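Local coordinates for sterol regulatory element-binding protein cleavage-activating protein (Schizosaccharomyces pombe, PDB 4YHC) that serves as the escort protein required for sre1 processing at low sterol and oxygen levels and is represented here by its WD40 domain, at residues 217-222 and 240-245; 259-264 and 300-305; 265-270 and 290-295; 296-301 and 349-354. The protein carries 9 engineered substitutions. One frame throughout, in Å; residues are numbered along the deposited sequence.

Contact 1: 217-222 and 240-245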
loop_
_atom_site.group_PDB
_atom_site.type_symbol
_atom_site.label_atom_id
_atom_site.label_comp_id
_atom_site.label_asym_id
_atom_site.label_seq_id
_atom_site.Cartn_x
_atom_site.Cartn_y
_atom_site.Cartn_z
ATOM N N LYS A 217 -14.555 -0.470 -23.705
ATOM C CA LYS A 217 -15.905 -0.567 -24.254
ATOM C C LYS A 217 -16.313 -1.982 -24.707
ATOM O O LYS A 217 -17.485 -2.251 -24.813
ATOM C CB LYS A 217 -16.091 0.413 -25.389
ATOM C CG LYS A 217 -14.839 0.773 -26.198
ATOM C CD LYS A 217 -13.933 1.808 -25.506
ATOM C CE LYS A 217 -12.537 1.278 -25.159
ATOM N NZ LYS A 217 -11.906 2.239 -24.211
ATOM N N ASN A 218 -15.350 -2.882 -24.954
ATOM C CA ASN A 218 -15.658 -4.276 -25.258
ATOM C C ASN A 218 -16.209 -5.039 -24.113
ATOM O O ASN A 218 -16.558 -6.171 -24.314
ATOM C CB ASN A 218 -14.407 -5.052 -25.675
ATOM C CG ASN A 218 -14.031 -4.835 -27.121
ATOM O OD1 ASN A 218 -14.877 -4.811 -27.983
ATOM N ND2 ASN A 218 -12.751 -4.673 -27.384
ATOM N N TYR A 219 -16.226 -4.472 -22.903
ATOM C CA TYR A 219 -16.474 -5.240 -21.677
ATOM C C TYR A 219 -17.390 -4.502 -20.715
ATOM O O TYR A 219 -17.264 -4.637 -19.512
ATOM C CB TYR A 219 -15.150 -5.582 -21.004
ATOM C CG TYR A 219 -14.205 -6.339 -21.918
ATOM C CD1 TYR A 219 -14.396 -7.711 -22.214
ATOM C CD2 TYR A 219 -13.139 -5.707 -22.497
ATOM C CE1 TYR A 219 -13.535 -8.403 -23.073
ATOM C CE2 TYR A 219 -12.269 -6.394 -23.332
ATOM C CZ TYR A 219 -12.469 -7.729 -23.623
ATOM O OH TYR A 219 -11.550 -8.367 -24.433
ATOM N N LEU A 220 -18.331 -3.742 -21.272
ATOM C CA LEU A 220 -19.217 -2.846 -20.496
ATOM C C LEU A 220 -20.166 -3.531 -19.495
ATOM O O LEU A 220 -20.575 -2.897 -18.523
ATOM C CB LEU A 220 -20.037 -1.950 -21.446
ATOM C CG LEU A 220 -19.272 -0.817 -22.136
ATOM C CD1 LEU A 220 -19.988 -0.258 -23.376
ATOM C CD2 LEU A 220 -18.947 0.276 -21.094
ATOM N N THR A 221 -20.484 -4.808 -19.703
ATOM C CA THR A 221 -21.372 -5.511 -18.763
ATOM C C THR A 221 -20.657 -6.135 -17.555
ATOM O O THR A 221 -21.318 -6.624 -16.622
ATOM C CB THR A 221 -22.191 -6.658 -19.453
ATOM O OG1 THR A 221 -21.325 -7.756 -19.765
ATOM C CG2 THR A 221 -22.826 -6.184 -20.698
ATOM N N GLU A 222 -19.327 -6.149 -17.578
ATOM C CA GLU A 222 -18.595 -6.751 -16.479
ATOM C C GLU A 222 -18.775 -5.889 -15.243
ATOM O O GLU A 222 -18.914 -4.689 -15.313
ATOM C CB GLU A 222 -17.124 -6.943 -16.839
ATOM C CG GLU A 222 -16.891 -7.853 -18.021
ATOM C CD GLU A 222 -15.450 -8.213 -18.201
ATOM O OE1 GLU A 222 -14.562 -7.639 -17.495
ATOM O OE2 GLU A 222 -15.174 -9.081 -19.050
ATOM N N ARG A 240 -11.838 -5.605 -13.378
ATOM C CA ARG A 240 -13.232 -6.019 -13.690
ATOM C C ARG A 240 -13.124 -7.553 -13.715
ATOM O O ARG A 240 -12.317 -8.124 -12.913
ATOM C CB ARG A 240 -13.753 -5.363 -14.997
ATOM C CG ARG A 240 -12.794 -5.371 -16.174
ATOM C CD ARG A 240 -13.335 -4.591 -17.407
ATOM N NE ARG A 240 -12.294 -4.518 -18.417
ATOM C CZ ARG A 240 -11.778 -5.540 -19.098
ATOM N NH1 ARG A 240 -12.295 -6.771 -19.030
ATOM N NH2 ARG A 240 -10.712 -5.331 -19.871
ATOM N N ASP A 241 -13.940 -8.245 -14.503
ATOM C CA ASP A 241 -14.033 -9.721 -14.353
ATOM C C ASP A 241 -13.236 -10.521 -15.347
ATOM O O ASP A 241 -12.994 -11.673 -15.106
ATOM C CB ASP A 241 -15.515 -10.145 -14.308
ATOM C CG ASP A 241 -16.064 -10.207 -12.836
ATOM O OD1 ASP A 241 -15.285 -10.417 -11.858
ATOM O OD2 ASP A 241 -17.252 -10.013 -12.658
ATOM N N SER A 242 -12.863 -9.958 -16.495
ATOM C CA SER A 242 -11.936 -10.641 -17.423
ATOM C C SER A 242 -10.658 -9.855 -17.659
ATOM O O SER A 242 -9.870 -10.136 -18.588
ATOM C CB SER A 242 -12.591 -10.968 -18.787
ATOM O OG SER A 242 -13.014 -9.781 -19.443
ATOM N N GLY A 243 -10.380 -8.907 -16.774
ATOM C CA GLY A 243 -9.095 -8.196 -16.843
ATOM C C GLY A 243 -8.994 -6.880 -16.097
ATOM O O GLY A 243 -9.824 -6.572 -15.237
ATOM N N VAL A 244 -7.920 -6.143 -16.412
ATOM C CA VAL A 244 -7.670 -4.883 -15.787
ATOM C C VAL A 244 -7.319 -3.877 -16.862
ATOM O O VAL A 244 -6.406 -4.125 -17.643
ATOM C CB VAL A 244 -6.499 -4.918 -14.806
ATOM C CG1 VAL A 244 -6.387 -3.548 -14.120
ATOM C CG2 VAL A 244 -6.717 -5.961 -13.737
ATOM N N ASP A 245 -8.021 -2.739 -16.853
ATOM C CA ASP A 245 -7.714 -1.622 -17.763
ATOM C C ASP A 245 -6.783 -0.605 -17.092
ATOM O O ASP A 245 -7.047 -0.175 -15.918
ATOM C CB ASP A 245 -9.001 -0.958 -18.164
ATOM C CG ASP A 245 -9.924 -1.935 -18.894
ATOM O OD1 ASP A 245 -9.441 -2.787 -19.664
ATOM O OD2 ASP A 245 -11.109 -1.868 -18.678
#

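Contact 2: 259-264 and 300-305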
loop_
_atom_site.group_PDB
_atom_site.type_symbol
_atom_site.label_atom_id
_atom_site.label_comp_id
_atom_site.label_asym_id
_atom_site.label_seq_id
_atom_site.Cartn_x
_atom_site.Cartn_y
_atom_site.Cartn_z
ATOM N N THR A 259 -5.334 -9.296 -19.518
ATOM C CA THR A 259 -6.339 -10.363 -19.406
ATOM C C THR A 259 -6.128 -11.121 -18.116
ATOM O O THR A 259 -5.027 -11.591 -17.873
ATOM C CB THR A 259 -6.220 -11.360 -20.596
ATOM O OG1 THR A 259 -6.341 -10.623 -21.808
ATOM C CG2 THR A 259 -7.372 -12.366 -20.567
ATOM N N LEU A 260 -7.165 -11.142 -17.271
ATOM C CA LEU A 260 -7.124 -11.784 -15.956
ATOM C C LEU A 260 -8.380 -12.595 -15.720
ATOM O O LEU A 260 -9.415 -12.353 -16.325
ATOM C CB LEU A 260 -6.999 -10.743 -14.798
ATOM C CG LEU A 260 -5.622 -10.056 -14.809
ATOM C CD1 LEU A 260 -5.657 -8.934 -13.775
ATOM C CD2 LEU A 260 -4.440 -10.993 -14.530
ATOM N N PRO A 261 -8.321 -13.491 -14.773
ATOM C CA PRO A 261 -9.557 -14.135 -14.320
ATOM C C PRO A 261 -10.308 -13.222 -13.399
ATOM O O PRO A 261 -9.826 -12.091 -13.096
ATOM C CB PRO A 261 -9.052 -15.383 -13.605
ATOM C CG PRO A 261 -7.708 -15.051 -13.148
ATOM C CD PRO A 261 -7.110 -14.072 -14.131
ATOM N N PRO A 262 -11.504 -13.660 -12.985
ATOM C CA PRO A 262 -12.356 -12.868 -12.199
ATOM C C PRO A 262 -11.689 -12.545 -10.877
ATOM O O PRO A 262 -11.091 -13.411 -10.277
ATOM C CB PRO A 262 -13.558 -13.780 -11.957
ATOM C CG PRO A 262 -13.552 -14.738 -13.109
ATOM C CD PRO A 262 -12.147 -14.958 -13.403
ATOM N N ILE A 263 -11.846 -11.313 -10.436
ATOM C CA ILE A 263 -11.092 -10.764 -9.283
ATOM C C ILE A 263 -12.088 -10.488 -8.194
ATOM O O ILE A 263 -13.165 -9.959 -8.420
ATOM C CB ILE A 263 -10.338 -9.491 -9.725
ATOM C CG1 ILE A 263 -9.142 -9.905 -10.557
ATOM C CG2 ILE A 263 -9.890 -8.588 -8.541
ATOM C CD1 ILE A 263 -8.561 -8.762 -11.346
ATOM N N LYS A 264 -11.764 -10.881 -6.991
ATOM C CA LYS A 264 -12.588 -10.573 -5.850
ATOM C C LYS A 264 -12.575 -9.129 -5.477
ATOM O O LYS A 264 -11.537 -8.503 -5.470
ATOM C CB LYS A 264 -12.126 -11.421 -4.687
ATOM C CG LYS A 264 -13.070 -11.384 -3.539
ATOM C CD LYS A 264 -12.752 -12.544 -2.601
ATOM C CE LYS A 264 -13.485 -12.399 -1.280
ATOM N NZ LYS A 264 -14.907 -12.018 -1.598
ATOM N N LEU A 300 -3.367 -14.935 -5.893
ATOM C CA LEU A 300 -2.533 -15.052 -7.060
ATOM C C LEU A 300 -1.633 -13.809 -7.326
ATOM O O LEU A 300 -2.006 -12.701 -7.068
ATOM C CB LEU A 300 -3.387 -15.312 -8.286
ATOM C CG LEU A 300 -4.024 -16.636 -8.701
ATOM C CD1 LEU A 300 -2.999 -17.564 -9.263
ATOM C CD2 LEU A 300 -4.717 -17.300 -7.564
ATOM N N TYR A 301 -0.470 -14.076 -7.884
ATOM C CA TYR A 301 0.520 -13.050 -8.279
ATOM C C TYR A 301 0.858 -13.243 -9.731
ATOM O O TYR A 301 1.253 -14.329 -10.145
ATOM C CB TYR A 301 1.769 -13.143 -7.421
ATOM C CG TYR A 301 1.496 -12.870 -5.973
ATOM C CD1 TYR A 301 1.051 -13.880 -5.123
ATOM C CD2 TYR A 301 1.718 -11.586 -5.450
ATOM C CE1 TYR A 301 0.803 -13.631 -3.782
ATOM C CE2 TYR A 301 1.467 -11.322 -4.129
ATOM C CZ TYR A 301 1.036 -12.351 -3.281
ATOM O OH TYR A 301 0.742 -12.033 -2.012
ATOM N N TYR A 302 0.539 -12.232 -10.538
ATOM C CA TYR A 302 0.901 -12.225 -11.926
ATOM C C TYR A 302 2.040 -11.230 -12.086
ATOM O O TYR A 302 1.929 -10.055 -11.609
ATOM C CB TYR A 302 -0.276 -11.770 -12.763
ATOM C CG TYR A 302 -1.307 -12.807 -13.083
ATOM C CD1 TYR A 302 -1.893 -13.562 -12.092
ATOM C CD2 TYR A 302 -1.739 -12.987 -14.391
ATOM C CE1 TYR A 302 -2.885 -14.487 -12.381
ATOM C CE2 TYR A 302 -2.718 -13.935 -14.707
ATOM C CZ TYR A 302 -3.280 -14.669 -13.688
ATOM O OH TYR A 302 -4.261 -15.510 -13.994
ATOM N N TYR A 303 3.113 -11.706 -12.661
ATOM C CA TYR A 303 4.330 -10.946 -12.921
ATOM C C TYR A 303 4.569 -10.862 -14.430
ATOM O O TYR A 303 4.605 -11.920 -15.158
ATOM C CB TYR A 303 5.516 -11.640 -12.244
ATOM C CG TYR A 303 6.851 -11.031 -12.584
ATOM C CD1 TYR A 303 7.322 -9.877 -11.903
ATOM C CD2 TYR A 303 7.663 -11.589 -13.561
ATOM C CE1 TYR A 303 8.564 -9.312 -12.221
ATOM C CE2 TYR A 303 8.900 -11.056 -13.871
ATOM C CZ TYR A 303 9.346 -9.922 -13.174
ATOM O OH TYR A 303 10.551 -9.380 -13.515
ATOM N N TYR A 304 4.718 -9.636 -14.922
ATOM C CA TYR A 304 4.975 -9.386 -16.334
ATOM C C TYR A 304 6.341 -8.743 -16.527
ATOM O O TYR A 304 6.650 -7.735 -15.899
ATOM C CB TYR A 304 3.913 -8.455 -16.923
ATOM C CG TYR A 304 2.483 -8.885 -16.707
ATOM C CD1 TYR A 304 1.786 -8.490 -15.578
ATOM C CD2 TYR A 304 1.825 -9.668 -17.642
ATOM C CE1 TYR A 304 0.475 -8.872 -15.380
ATOM C CE2 TYR A 304 0.514 -10.056 -17.452
ATOM C CZ TYR A 304 -0.155 -9.654 -16.319
ATOM O OH TYR A 304 -1.459 -10.034 -16.122
ATOM N N GLY A 305 7.152 -9.319 -17.405
ATOM C CA GLY A 305 8.423 -8.712 -17.754
ATOM C C GLY A 305 9.596 -9.657 -17.897
ATOM O O GLY A 305 9.609 -10.749 -17.334
HETATM O O HOH W 1 -2.505 -11.322 -18.221
#

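Contact 3: 265-270 and 290-295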
loop_
_atom_site.group_PDB
_atom_site.type_symbol
_atom_site.label_atom_id
_atom_site.label_comp_id
_atom_site.label_asym_id
_atom_site.label_seq_id
_atom_site.Cartn_x
_atom_site.Cartn_y
_atom_site.Cartn_z
ATOM N N VAL A 265 -13.744 -8.560 -5.225
ATOM C CA VAL A 265 -13.850 -7.184 -4.939
ATOM C C VAL A 265 -12.858 -6.723 -3.829
ATOM O O VAL A 265 -12.577 -7.399 -2.865
ATOM C CB VAL A 265 -15.316 -6.749 -4.644
ATOM C CG1 VAL A 265 -15.767 -7.423 -3.336
ATOM C CG2 VAL A 265 -15.324 -5.237 -4.477
ATOM N N ASN A 266 -12.233 -5.598 -4.067
ATOM C CA ASN A 266 -11.275 -5.016 -3.141
ATOM C C ASN A 266 -10.069 -5.813 -2.785
ATOM O O ASN A 266 -9.552 -5.709 -1.673
ATOM C CB ASN A 266 -11.992 -4.656 -1.859
ATOM C CG ASN A 266 -12.212 -3.190 -1.774
ATOM O OD1 ASN A 266 -11.244 -2.385 -1.887
ATOM N ND2 ASN A 266 -13.440 -2.803 -1.578
ATOM N N THR A 267 -9.609 -6.674 -3.663
ATOM C CA THR A 267 -8.422 -7.448 -3.292
ATOM C C THR A 267 -7.214 -7.245 -4.191
ATOM O O THR A 267 -6.266 -7.995 -4.042
ATOM C CB THR A 267 -8.738 -8.945 -3.282
ATOM O OG1 THR A 267 -9.082 -9.357 -4.642
ATOM C CG2 THR A 267 -9.970 -9.197 -2.323
ATOM N N PHE A 268 -7.275 -6.270 -5.090
ATOM C CA PHE A 268 -6.326 -6.057 -6.134
ATOM C C PHE A 268 -5.242 -5.002 -5.766
ATOM O O PHE A 268 -5.565 -3.920 -5.311
ATOM C CB PHE A 268 -7.087 -5.592 -7.376
ATOM C CG PHE A 268 -6.224 -5.383 -8.616
ATOM C CD1 PHE A 268 -5.873 -6.435 -9.433
ATOM C CD2 PHE A 268 -5.846 -4.129 -9.014
ATOM C CE1 PHE A 268 -5.132 -6.252 -10.581
ATOM C CE2 PHE A 268 -5.056 -3.917 -10.129
ATOM C CZ PHE A 268 -4.692 -4.982 -10.925
ATOM N N SER A 269 -3.986 -5.297 -6.019
ATOM C CA SER A 269 -2.955 -4.266 -5.921
ATOM C C SER A 269 -1.924 -4.460 -7.019
ATOM O O SER A 269 -1.919 -5.515 -7.735
ATOM C CB SER A 269 -2.334 -4.231 -4.523
ATOM O OG SER A 269 -1.734 -5.439 -4.285
ATOM N N VAL A 270 -1.071 -3.432 -7.181
ATOM C CA VAL A 270 -0.074 -3.436 -8.247
ATOM C C VAL A 270 1.250 -3.017 -7.713
ATOM O O VAL A 270 1.312 -2.100 -6.939
ATOM C CB VAL A 270 -0.447 -2.472 -9.383
ATOM C CG1 VAL A 270 0.587 -2.485 -10.553
ATOM C CG2 VAL A 270 -1.837 -2.767 -9.855
ATOM N N CYS A 290 -1.401 -8.453 -7.717
ATOM C CA CYS A 290 -1.809 -9.353 -6.663
ATOM C C CYS A 290 -3.293 -9.235 -6.542
ATOM O O CYS A 290 -3.834 -8.151 -6.508
ATOM C CB CYS A 290 -1.177 -8.967 -5.305
ATOM S SG CYS A 290 -1.679 -10.050 -3.942
ATOM N N PHE A 291 -3.959 -10.366 -6.431
ATOM C CA PHE A 291 -5.440 -10.400 -6.232
ATOM C C PHE A 291 -5.907 -11.756 -5.668
ATOM O O PHE A 291 -5.128 -12.711 -5.606
ATOM C CB PHE A 291 -6.174 -10.017 -7.527
ATOM C CG PHE A 291 -5.954 -10.981 -8.633
ATOM C CD1 PHE A 291 -4.912 -10.838 -9.519
ATOM C CD2 PHE A 291 -6.802 -12.078 -8.762
ATOM C CE1 PHE A 291 -4.746 -11.740 -10.557
ATOM C CE2 PHE A 291 -6.636 -12.985 -9.767
ATOM C CZ PHE A 291 -5.605 -12.834 -10.666
ATOM N N THR A 292 -7.137 -11.765 -5.175
ATOM C CA THR A 292 -7.846 -12.986 -4.810
ATOM C C THR A 292 -8.796 -13.351 -5.896
ATOM O O THR A 292 -9.572 -12.550 -6.398
ATOM C CB THR A 292 -8.581 -12.805 -3.491
ATOM O OG1 THR A 292 -7.594 -12.462 -2.513
ATOM C CG2 THR A 292 -9.310 -14.120 -3.028
ATOM N N HIS A 293 -8.617 -14.561 -6.348
ATOM C CA HIS A 293 -9.352 -15.106 -7.462
ATOM C C HIS A 293 -10.801 -15.272 -6.973
ATOM O O HIS A 293 -11.052 -15.894 -5.900
ATOM C CB HIS A 293 -8.696 -16.443 -7.783
ATOM C CG HIS A 293 -9.040 -16.986 -9.126
ATOM N ND1 HIS A 293 -10.338 -17.341 -9.493
ATOM C CD2 HIS A 293 -8.270 -17.202 -10.200
ATOM C CE1 HIS A 293 -10.313 -17.799 -10.736
ATOM N NE2 HIS A 293 -9.067 -17.730 -11.177
ATOM N N ALA A 294 -11.735 -14.664 -7.671
ATOM C CA ALA A 294 -13.131 -14.731 -7.314
ATOM C C ALA A 294 -13.774 -16.120 -7.408
ATOM O O ALA A 294 -14.788 -16.357 -6.784
ATOM C CB ALA A 294 -13.942 -13.752 -8.168
ATOM N N VAL A 295 -13.179 -17.054 -8.112
ATOM C CA VAL A 295 -13.710 -18.392 -8.257
ATOM C C VAL A 295 -13.134 -19.280 -7.190
ATOM O O VAL A 295 -13.868 -19.810 -6.380
ATOM C CB VAL A 295 -13.457 -19.028 -9.637
ATOM C CG1 VAL A 295 -14.078 -20.466 -9.718
ATOM C CG2 VAL A 295 -14.006 -18.127 -10.739
HETATM O O HOH W 2 -5.483 -10.422 -2.560
#

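Contact 4: 296-301 and 349-354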
loop_
_atom_site.group_PDB
_atom_site.type_symbol
_atom_site.label_atom_id
_atom_site.label_comp_id
_atom_site.label_asym_id
_atom_site.label_seq_id
_atom_site.Cartn_x
_atom_site.Cartn_y
_atom_site.Cartn_z
ATOM N N THR A 296 -11.827 -19.409 -7.151
ATOM C CA THR A 296 -11.167 -20.351 -6.189
ATOM C C THR A 296 -10.830 -19.746 -4.820
ATOM O O THR A 296 -10.390 -20.445 -3.931
ATOM C CB THR A 296 -9.848 -20.832 -6.789
ATOM O OG1 THR A 296 -9.013 -19.708 -7.053
ATOM C CG2 THR A 296 -10.114 -21.560 -8.144
ATOM N N GLU A 297 -11.047 -18.439 -4.672
ATOM C CA GLU A 297 -10.624 -17.721 -3.507
ATOM C C GLU A 297 -9.156 -17.923 -3.142
ATOM O O GLU A 297 -8.801 -17.715 -2.011
ATOM C CB GLU A 297 -11.535 -18.071 -2.320
ATOM C CG GLU A 297 -12.969 -17.635 -2.575
ATOM C CD GLU A 297 -13.334 -16.291 -1.963
ATOM O OE1 GLU A 297 -14.518 -15.876 -2.083
ATOM O OE2 GLU A 297 -12.439 -15.632 -1.367
ATOM N N LYS A 298 -8.317 -18.263 -4.093
ATOM C CA LYS A 298 -6.861 -18.359 -3.884
ATOM C C LYS A 298 -6.208 -16.981 -4.137
ATOM O O LYS A 298 -6.636 -16.230 -4.974
ATOM C CB LYS A 298 -6.206 -19.357 -4.827
ATOM C CG LYS A 298 -6.670 -20.797 -4.636
ATOM C CD LYS A 298 -6.072 -21.424 -3.407
ATOM C CE LYS A 298 -6.296 -22.938 -3.380
ATOM N NZ LYS A 298 -7.567 -23.197 -2.666
ATOM N N VAL A 299 -5.112 -16.706 -3.448
ATOM C CA VAL A 299 -4.314 -15.478 -3.760
ATOM C C VAL A 299 -3.339 -15.785 -4.902
ATOM O O VAL A 299 -2.591 -16.730 -4.887
ATOM C CB VAL A 299 -3.641 -14.918 -2.499
ATOM C CG1 VAL A 299 -2.758 -13.637 -2.795
ATOM C CG2 VAL A 299 -4.704 -14.631 -1.445
ATOM N N LEU A 300 -3.367 -14.935 -5.893
ATOM C CA LEU A 300 -2.533 -15.052 -7.060
ATOM C C LEU A 300 -1.633 -13.809 -7.326
ATOM O O LEU A 300 -2.006 -12.701 -7.068
ATOM C CB LEU A 300 -3.387 -15.312 -8.286
ATOM C CG LEU A 300 -4.024 -16.636 -8.701
ATOM C CD1 LEU A 300 -2.999 -17.564 -9.263
ATOM C CD2 LEU A 300 -4.717 -17.300 -7.564
ATOM N N TYR A 301 -0.470 -14.076 -7.884
ATOM C CA TYR A 301 0.520 -13.050 -8.279
ATOM C C TYR A 301 0.858 -13.243 -9.731
ATOM O O TYR A 301 1.253 -14.329 -10.145
ATOM C CB TYR A 301 1.769 -13.143 -7.421
ATOM C CG TYR A 301 1.496 -12.870 -5.973
ATOM C CD1 TYR A 301 1.051 -13.880 -5.123
ATOM C CD2 TYR A 301 1.718 -11.586 -5.450
ATOM C CE1 TYR A 301 0.803 -13.631 -3.782
ATOM C CE2 TYR A 301 1.467 -11.322 -4.129
ATOM C CZ TYR A 301 1.036 -12.351 -3.281
ATOM O OH TYR A 301 0.742 -12.033 -2.012
ATOM N N VAL A 349 -0.758 -18.981 -4.274
ATOM C CA VAL A 349 -0.410 -19.282 -2.907
ATOM C C VAL A 349 -1.497 -20.165 -2.220
ATOM O O VAL A 349 -2.709 -19.866 -2.315
ATOM C CB VAL A 349 -0.323 -17.949 -2.079
ATOM C CG1 VAL A 349 -0.093 -18.246 -0.614
ATOM C CG2 VAL A 349 0.738 -17.045 -2.638
ATOM N N GLU A 350 -1.050 -21.129 -1.425
ATOM C CA GLU A 350 -1.944 -21.964 -0.583
ATOM C C GLU A 350 -2.585 -21.143 0.525
ATOM O O GLU A 350 -1.999 -20.197 1.062
ATOM C CB GLU A 350 -1.222 -23.183 0.008
ATOM C CG GLU A 350 -0.145 -22.856 1.035
ATOM C CD GLU A 350 0.485 -24.123 1.619
ATOM O OE1 GLU A 350 -0.178 -25.184 1.578
ATOM O OE2 GLU A 350 1.629 -24.070 2.128
ATOM N N ASP A 351 -3.823 -21.480 0.817
ATOM C CA ASP A 351 -4.621 -20.747 1.782
ATOM C C ASP A 351 -3.942 -20.628 3.147
ATOM O O ASP A 351 -4.084 -19.618 3.859
ATOM C CB ASP A 351 -5.967 -21.462 1.954
ATOM C CG ASP A 351 -7.118 -20.533 1.735
ATOM O OD1 ASP A 351 -7.490 -19.846 2.720
ATOM O OD2 ASP A 351 -7.620 -20.467 0.580
ATOM N N ALA A 352 -3.168 -21.657 3.491
ATOM C CA ALA A 352 -2.541 -21.715 4.782
ATOM C C ALA A 352 -1.620 -20.500 4.971
ATOM O O ALA A 352 -1.446 -20.078 6.110
ATOM C CB ALA A 352 -1.763 -23.020 4.959
ATOM N N SER A 353 -1.038 -19.950 3.894
ATOM C CA SER A 353 -0.088 -18.830 4.045
ATOM C C SER A 353 -0.740 -17.477 4.069
ATOM O O SER A 353 -1.541 -17.166 3.259
ATOM C CB SER A 353 0.982 -18.827 2.939
ATOM O OG SER A 353 1.981 -19.753 3.166
ATOM N N GLU A 354 -0.225 -16.588 4.889
ATOM C CA GLU A 354 -0.440 -15.212 4.667
ATOM C C GLU A 354 0.718 -14.773 3.767
ATOM O O GLU A 354 1.895 -14.935 4.138
ATOM C CB GLU A 354 -0.411 -14.452 5.982
ATOM C CG GLU A 354 -0.487 -12.945 5.917
ATOM C CD GLU A 354 -1.811 -12.347 5.384
ATOM O OE1 GLU A 354 -2.779 -13.124 5.073
ATOM O OE2 GLU A 354 -1.861 -11.078 5.250
HETATM O O HOH W 3 -4.381 -18.376 -1.201
#

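Contact 1: 217-222 and 240-245
Arg240 turns CG in between its backbone N and carbonyl carbon (chi1 45°) and then runs extended to NE, which carries the guanidinium over the ring of Tyr219 and beside the carboxylate of Glu222. Ring and guanidinium lie flat on each other, planes 3° apart and centres 4.3 Å apart, with NH1 above the rim of the ring at CG. Within the guanidinium plane, NH1 makes a salt bridge of 2.9 Å to Glu222 OE1, which it meets from above the carboxylate plane. The same oxygen takes the backbone N-H of Ser242 at 3.0 Å and, less straight, that of Asp241, making three donors in all. Along its side, the guanidinium grips Asp245 through NE and NH2, one to each oxygen. A leucine in place of Arg240 would probably leave Glu222 and Asp245 without their shared counter-charge and the face of Tyr219 without its stack. This salt-bridge network ties a loop between two propeller blades to the turn joining strands 235-239 and 243-248 of the second.

Contact 2: 259-264 and 300-305
The ring of Tyr302 takes the CD2 methyl of Leu260 over one face, while Pro261 comes up obliquely at its hydroxyl end; the ring of Tyr304 has a water in its plane, at the hydroxyl edge. This is packing between neighbouring blades of the WD40 beta-propeller: 259-264 leaves strand 253-259, the outermost of one blade, on the way to the next blade, and strand 299-304 belongs to that next blade. The methyl contact is a true CH-pi interaction, CD2 of Leu260 lying 3.7 Å from the centroid of Tyr302 and 26° off the ring normal, displaced toward the CD2-CE2 side. Leu260 CG stands anti to its own carbonyl carbon (chi1 -69°), and CD2 is the branch that reaches the tyrosines; it also comes within 3.5 Å of Tyr304 OH. Pro261 adds its CD atom, 3.2 Å from Tyr302 OH. The two tyrosines are themselves set among aromatic neighbours, Tyr302 meeting Phe291, and Tyr304 meeting Phe258 and Phe289. No direct hydrogen bond crosses between the segments; one water does that work. Tyr304 OH donates to it at 2.7 Å, and the water in turn donates to the carbonyl O of Thr259 at 2.6 Å.

Contact 3: 265-270 and 290-295
At the open end of the beta hairpin made by strands 269-278 and 281-292, Ser269 and Cys290 form an antiparallel hydrogen-bonded pair, with Ser269 N to Cys290 O at 2.9 Å and Cys290 N to Ser269 O at 3.0 Å. Next to them the backbone also touches through CA-H...O contacts, that from Phe291 CA to Thr267 O (3.4 Å) almost straight. The hairpin opens a propeller blade, 269-278 being its first strand, and just before that strand a side chain takes over the pairing. Thr267 OG1, set between its backbone N and carbonyl carbon (chi1 64°), accepts the N-H of Thr292 at 3.1 Å and is also hydrogen-bonded to Lys264 O. A valine at Thr267 would probably leave the Thr292 N-H without its acceptor and Lys264 O without this partner. A water bridges Thr267 O to Thr292 OG1. On the other side of the hairpin, Phe291 CB meets the ring edge of Phe268 at CD1, 4.1 Å away, and the Phe268 N-H goes to Asp226 OD2.

Contact 4: 296-301 and 349-354
Val349 meets Tyr301 through one branch. With CG1 anti to the backbone N (chi1 174°), CG2 falls beside that N and touches CE1 of the tyrosine at 3.6 Å, coming in at the ring edge near its plane. Tyr301 has CG anti to the carbonyl carbon (chi1 -63°), and its hydroxyl goes past the valine to Ser355 OG. Here two strands of one propeller blade, 299-304 and 344-349, are drawing apart as the chain turns off toward strand 354-357 of the next blade, through a type I turn from Glu350 to Ser353. Val349 N still gives a straight bond to Val299 O, 3.0 Å and nearly along the C=O axis, but in the reverse direction a water stands between, taking the N-H of Val299 at 2.9 Å and donating to Val349 O. Lys298 is bent at its second and fourth torsions. Its CD lies 3.9 Å from Val349 O, and its NZ comes to 4.2 Å from Asp351 OD2, a loose attraction too long to count as an ion pair.

In the fold
Contacts 1 and 2 both involve the links between blades, but differ in chemistry: contact 2 is buried and almost wholly apolar and aromatic. Contacts 1, 3 and 4 are partly buried; contact 1, whose centre is about 24 Å from that of the chain, works by charge and stacking, while 3 and 4 rely on backbone bonds and bridging waters at strand ends. Leu260 joins contacts 1 and 2, packing on Val244 of contact 1. Strand 299-304 serves contacts 2 and 4, which share Leu300 and Tyr301, and it pairs with strand 281-292 of contact 3. Contact 3 has its centre closest to that of the chain, about 14 Å away, and falls in sequence between the two segments of contact 2.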